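Local structure of T cell receptor mu chain (Monodelphis domestica, 7L15) at residues A[12-17]-A[105-110]; A[130-135]-A[155-160]. The protein pairs with a T cell receptor gamma chain to form the marsupial gamma mu T cell receptor, which probably takes part in antigen recognition. All coordinates share one frame; numbering follows the deposited sequence.

Interaction 1 (A[12-17]-A[105-110])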
loop_
_atom_site.group_PDB
_atom_site.type_symbol
_atom_site.label_atom_id
_atom_site.label_comp_id
_atom_site.label_asym_id
_atom_site.label_seq_id
_atom_site.Cartn_x
_atom_site.Cartn_y
_atom_site.Cartn_z
ATOM N N PRO A 12 17.462 -24.035 22.958
ATOM C CA PRO A 12 17.988 -22.841 23.619
ATOM C C PRO A 12 16.902 -22.188 24.458
ATOM O O PRO A 12 15.740 -22.103 24.056
ATOM C CB PRO A 12 18.434 -21.945 22.455
ATOM C CG PRO A 12 17.718 -22.461 21.268
ATOM C CD PRO A 12 17.532 -23.933 21.493
ATOM N N LEU A 13 17.293 -21.761 25.652
ATOM C CA LEU A 13 16.403 -21.033 26.543
ATOM C C LEU A 13 16.434 -19.573 26.115
ATOM O O LEU A 13 17.414 -18.864 26.354
ATOM C CB LEU A 13 16.842 -21.206 27.991
ATOM C CG LEU A 13 15.859 -20.753 29.072
ATOM C CD1 LEU A 13 14.777 -21.796 29.296
ATOM C CD2 LEU A 13 16.583 -20.441 30.372
ATOM N N GLU A 14 15.370 -19.115 25.471
ATOM C CA GLU A 14 15.389 -17.761 24.939
ATOM C C GLU A 14 13.978 -17.355 24.551
ATOM O O GLU A 14 13.166 -18.193 24.158
ATOM C CB GLU A 14 16.319 -17.643 23.716
ATOM C CG GLU A 14 15.840 -18.403 22.470
ATOM C CD GLU A 14 16.766 -18.246 21.257
ATOM O OE1 GLU A 14 17.955 -17.860 21.449
ATOM O OE2 GLU A 14 16.296 -18.524 20.119
ATOM N N LYS A 15 13.700 -16.063 24.681
ATOM C CA LYS A 15 12.536 -15.431 24.075
ATOM C C LYS A 15 13.028 -14.258 23.235
ATOM O O LYS A 15 14.001 -13.592 23.604
ATOM C CB LYS A 15 11.540 -14.958 25.140
ATOM N N THR A 16 12.397 -14.024 22.086
ATOM C CA THR A 16 12.809 -12.933 21.197
ATOM C C THR A 16 11.934 -11.717 21.472
ATOM O O THR A 16 10.797 -11.642 21.011
ATOM C CB THR A 16 12.715 -13.348 19.735
ATOM O OG1 THR A 16 13.548 -14.487 19.508
ATOM C CG2 THR A 16 13.150 -12.198 18.843
ATOM N N LEU A 17 12.461 -10.762 22.230
ATOM C CA LEU A 17 11.765 -9.520 22.535
ATOM C C LEU A 17 12.437 -8.395 21.755
ATOM O O LEU A 17 13.653 -8.187 21.874
ATOM C CB LEU A 17 11.796 -9.236 24.039
ATOM C CG LEU A 17 11.433 -10.421 24.937
ATOM C CD1 LEU A 17 11.629 -10.067 26.416
ATOM C CD2 LEU A 17 10.005 -10.891 24.643
ATOM N N CYS A 105 11.893 -4.174 13.330
ATOM C CA CYS A 105 13.066 -4.959 13.669
ATOM C C CYS A 105 12.736 -6.450 13.548
ATOM O O CYS A 105 11.641 -6.887 13.912
ATOM C CB CYS A 105 13.461 -4.595 15.097
ATOM S SG CYS A 105 14.957 -5.219 15.859
ATOM N N ALA A 106 13.673 -7.234 13.024
ATOM C CA ALA A 106 13.437 -8.664 12.833
ATOM C C ALA A 106 14.652 -9.476 13.269
ATOM O O ALA A 106 15.788 -9.042 13.077
ATOM C CB ALA A 106 13.112 -8.993 11.364
ATOM N N ARG A 107 14.403 -10.663 13.835
ATOM C CA ARG A 107 15.443 -11.615 14.194
ATOM C C ARG A 107 15.224 -12.909 13.426
ATOM O O ARG A 107 14.110 -13.447 13.411
ATOM C CB ARG A 107 15.461 -11.912 15.705
ATOM C CG ARG A 107 16.454 -13.046 16.098
ATOM C CD ARG A 107 16.465 -13.368 17.604
ATOM N NE ARG A 107 17.494 -14.350 17.985
ATOM C CZ ARG A 107 17.278 -15.422 18.756
ATOM N NH1 ARG A 107 16.070 -15.672 19.253
ATOM N NH2 ARG A 107 18.287 -16.244 19.058
ATOM N N ARG A 108 16.286 -13.415 12.810
ATOM C CA ARG A 108 16.226 -14.709 12.154
ATOM C C ARG A 108 16.398 -15.808 13.197
ATOM O O ARG A 108 17.322 -15.755 14.011
ATOM C CB ARG A 108 17.301 -14.804 11.068
ATOM C CG ARG A 108 17.344 -16.159 10.384
ATOM C CD ARG A 108 18.248 -16.121 9.155
ATOM N NE ARG A 108 18.147 -17.384 8.444
ATOM C CZ ARG A 108 18.257 -17.521 7.130
ATOM N NH1 ARG A 108 18.469 -16.460 6.359
ATOM N NH2 ARG A 108 18.128 -18.723 6.592
ATOM N N VAL A 109 15.481 -16.776 13.192
ATOM C CA VAL A 109 15.395 -17.824 14.207
ATOM C C VAL A 109 15.140 -19.157 13.513
ATOM O O VAL A 109 14.276 -19.245 12.637
ATOM C CB VAL A 109 14.274 -17.524 15.225
ATOM C CG1 VAL A 109 13.978 -18.731 16.088
ATOM C CG2 VAL A 109 14.644 -16.316 16.090
ATOM N N GLY A 110 15.887 -20.188 13.890
ATOM C CA GLY A 110 15.605 -21.528 13.402
ATOM C C GLY A 110 16.872 -22.364 13.332
ATOM O O GLY A 110 17.875 -22.046 13.961
#
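At the base of the CDR3 loop of the V-set immunoglobulin domain, Arg107 reaches from strand 101-109 to Glu14 and Thr16, which lie in the extended segment leading into strand 17-27. With CG anti to the backbone N (chi1 173°) and the chain extended as far as NE, the arginine is long enough to cross the gap. Arg107 NH2 donates to Glu14 OE1 at 2.9 Å, the main bond of a salt bridge. A weaker bond runs from Arg107 NH1 to Glu14 OE2 at 3.0 Å. Carboxylate and guanidinium planes stand 68° apart, so this is a twisted two-bond pair, with OE1 met from above the carboxylate plane. Arg107 NH1 also donates to Thr16 OG1 at 2.8 Å, and here the hydroxyl oxygen lies in the guanidinium plane, at its edge. Two good bonds and a weak one help to fix the rotation of the guanidinium group. Threonine suits this place because its methyl serves too: CG2 of Thr16 packs 3.7 Å from the aliphatic CD of Arg107. Phe41 touches both Glu14 and Arg107. An arginine two residues after the disulfide cysteine of this strand, Cys105, is familiar from antibody heavy chains, where it commonly pairs with an aspartate of CDR3; here the partner is instead a glutamate from the N-terminal segment, so the arginine ties that segment to the foot of CDR3.

Interaction 2 (A[130-135]-A[155-160])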
loop_
_atom_site.group_PDB
_atom_site.type_symbol
_atom_site.label_atom_id
_atom_site.label_comp_id
_atom_site.label_asym_id
_atom_site.label_seq_id
_atom_site.Cartn_x
_atom_site.Cartn_y
_atom_site.Cartn_z
ATOM N N PRO A 130 6.290 16.357 2.862
ATOM C CA PRO A 130 7.170 17.271 2.130
ATOM C C PRO A 130 7.825 18.285 3.051
ATOM O O PRO A 130 7.274 18.680 4.082
ATOM C CB PRO A 130 6.232 17.959 1.129
ATOM C CG PRO A 130 4.858 17.407 1.382
ATOM C CD PRO A 130 4.993 16.175 2.190
ATOM N N ARG A 131 9.029 18.693 2.681
ATOM C CA ARG A 131 9.691 19.711 3.467
ATOM C C ARG A 131 9.013 21.053 3.201
ATOM O O ARG A 131 8.578 21.315 2.075
ATOM C CB ARG A 131 11.189 19.759 3.174
ATOM C CG ARG A 131 11.625 20.697 2.117
ATOM C CD ARG A 131 12.382 19.940 1.043
ATOM N NE ARG A 131 13.749 19.616 1.437
ATOM C CZ ARG A 131 14.433 18.588 0.941
ATOM N NH1 ARG A 131 13.861 17.778 0.057
ATOM N NH2 ARG A 131 15.681 18.359 1.339
ATOM N N PRO A 132 8.841 21.886 4.228
ATOM C CA PRO A 132 8.170 23.170 4.028
ATOM C C PRO A 132 8.911 24.027 3.014
ATOM O O PRO A 132 10.126 23.914 2.822
ATOM C CB PRO A 132 8.189 23.797 5.426
ATOM C CG PRO A 132 8.238 22.612 6.358
ATOM C CD PRO A 132 9.169 21.664 5.645
ATOM N N ALA A 133 8.143 24.853 2.323
ATOM C CA ALA A 133 8.675 25.764 1.327
ATOM C C ALA A 133 7.648 26.866 1.169
ATOM O O ALA A 133 6.621 26.872 1.856
ATOM C CB ALA A 133 8.988 25.029 0.019
ATOM N N ALA A 134 7.934 27.808 0.277
ATOM C CA ALA A 134 7.124 29.016 0.201
ATOM C C ALA A 134 5.658 28.659 -0.040
ATOM O O ALA A 134 5.361 27.728 -0.793
ATOM C CB ALA A 134 7.623 29.946 -0.910
ATOM N N PRO A 135 4.727 29.374 0.587
ATOM C CA PRO A 135 3.300 29.138 0.331
ATOM C C PRO A 135 2.988 29.257 -1.148
ATOM O O PRO A 135 3.593 30.048 -1.865
ATOM C CB PRO A 135 2.614 30.249 1.132
ATOM C CG PRO A 135 3.666 31.337 1.210
ATOM C CD PRO A 135 4.947 30.575 1.415
ATOM N N ASN A 155 -1.294 21.884 -7.001
ATOM C CA ASN A 155 -0.037 22.479 -6.584
ATOM C C ASN A 155 -0.291 23.632 -5.621
ATOM O O ASN A 155 -0.309 24.815 -5.991
ATOM C CB ASN A 155 0.772 22.866 -7.822
ATOM C CG ASN A 155 0.960 21.673 -8.769
ATOM O OD1 ASN A 155 0.670 21.755 -9.966
ATOM N ND2 ASN A 155 1.419 20.554 -8.223
ATOM N N PHE A 156 -0.531 23.266 -4.371
ATOM C CA PHE A 156 -0.646 24.218 -3.289
ATOM C C PHE A 156 0.208 23.751 -2.128
ATOM O O PHE A 156 0.539 22.572 -2.003
ATOM C CB PHE A 156 -2.098 24.406 -2.847
ATOM C CG PHE A 156 -2.829 23.131 -2.549
ATOM C CD1 PHE A 156 -3.402 22.391 -3.574
ATOM C CD2 PHE A 156 -2.982 22.694 -1.242
ATOM C CE1 PHE A 156 -4.097 21.226 -3.299
ATOM C CE2 PHE A 156 -3.679 21.530 -0.954
ATOM C CZ PHE A 156 -4.231 20.790 -1.985
ATOM N N TYR A 157 0.568 24.699 -1.279
ATOM C CA TYR A 157 1.309 24.399 -0.096
ATOM C C TYR A 157 1.005 25.574 0.823
ATOM O O TYR A 157 0.985 26.718 0.343
ATOM C CB TYR A 157 2.818 24.270 -0.347
ATOM C CG TYR A 157 3.486 23.798 0.922
ATOM C CD1 TYR A 157 3.506 22.442 1.246
ATOM C CD2 TYR A 157 4.016 24.707 1.838
ATOM C CE1 TYR A 157 4.064 21.992 2.437
ATOM C CE2 TYR A 157 4.588 24.256 3.053
ATOM C CZ TYR A 157 4.605 22.895 3.332
ATOM O OH TYR A 157 5.152 22.429 4.507
ATOM N N PRO A 158 0.755 25.345 2.128
ATOM C CA PRO A 158 0.649 24.056 2.822
ATOM C C PRO A 158 -0.669 23.320 2.487
ATOM O O PRO A 158 -1.496 23.831 1.718
ATOM C CB PRO A 158 0.700 24.459 4.312
ATOM C CG PRO A 158 0.036 25.821 4.329
ATOM C CD PRO A 158 0.448 26.477 3.026
ATOM N N LYS A 159 -0.874 22.151 3.097
ATOM C CA LYS A 159 -1.936 21.239 2.678
ATOM C C LYS A 159 -3.322 21.667 3.140
ATOM O O LYS A 159 -4.308 21.213 2.556
ATOM C CB LYS A 159 -1.666 19.810 3.198
ATOM C CG LYS A 159 -1.952 19.635 4.682
ATOM C CD LYS A 159 -1.472 18.297 5.230
ATOM C CE LYS A 159 -0.098 18.426 5.853
ATOM N NZ LYS A 159 0.068 17.567 7.064
ATOM N N GLU A 160 -3.431 22.489 4.183
ATOM C CA GLU A 160 -4.744 22.867 4.690
ATOM C C GLU A 160 -5.487 23.700 3.644
ATOM O O GLU A 160 -4.958 24.706 3.144
ATOM C CB GLU A 160 -4.620 23.637 6.008
ATOM C CG GLU A 160 -4.084 22.805 7.173
ATOM C CD GLU A 160 -2.578 22.581 7.099
ATOM O OE1 GLU A 160 -1.897 23.383 6.434
ATOM O OE2 GLU A 160 -2.085 21.599 7.700
#
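Where the linker from the variable domain enters the C1-set domain, Tyr157 leans its ring against the backbone of Pro132 and Ala133. The ring reaches the linker because CG is anti to the backbone N (chi1 -173°). Tyr157 OH comes within 3.1 Å of Pro132 CA and 3.5 Å of Pro132 CB, a van der Waals approach. Further back, Tyr157 CD2 lies 3.4 Å from Ala133 O, which approaches obliquely. No hydrogen bond joins the two segments; instead the flat ring lies along the linker backbone, whose prolines restrict its course and give the ring end an apolar flank, while small Ala133 adds little bulk. At the far end of the linker, Pro135 CA offers a CA-H...O contact to Tyr157 O at 3.3 Å, and the backbone of Tyr157 is hydrogen-bonded to Leu136. Pro158 CB sits 4.0 Å above the plane of the Tyr157 ring, over its centre; the peptide bond before this proline is cis, which proline tolerates best. A Phe-Tyr-Pro sequence with a cis proline, at the end of the strand that carries Cys151, the first disulfide cysteine, is familiar from many C1-set domains, such as those of antibody light chains and CH1.

Overall arrangement
The two contacts belong to different immunoglobulin domains and follow one another along the chain, interaction 1 closing before interaction 2 opens. Their centres are 44 Å apart, on opposite sides of the centre of the chain, and their nearest atoms are about 24 Å apart. Strand 124-129 connects them: it pairs antiparallel with strand 101-109, which carries one side of interaction 1, and parallel with strand 17-27, then runs directly into the linker 130-135. Because strand 101-109 leads into CDR3, interaction 1 lies at the CDR end of this variable domain, whereas interaction 2 lies where the chain passes into the constant domain.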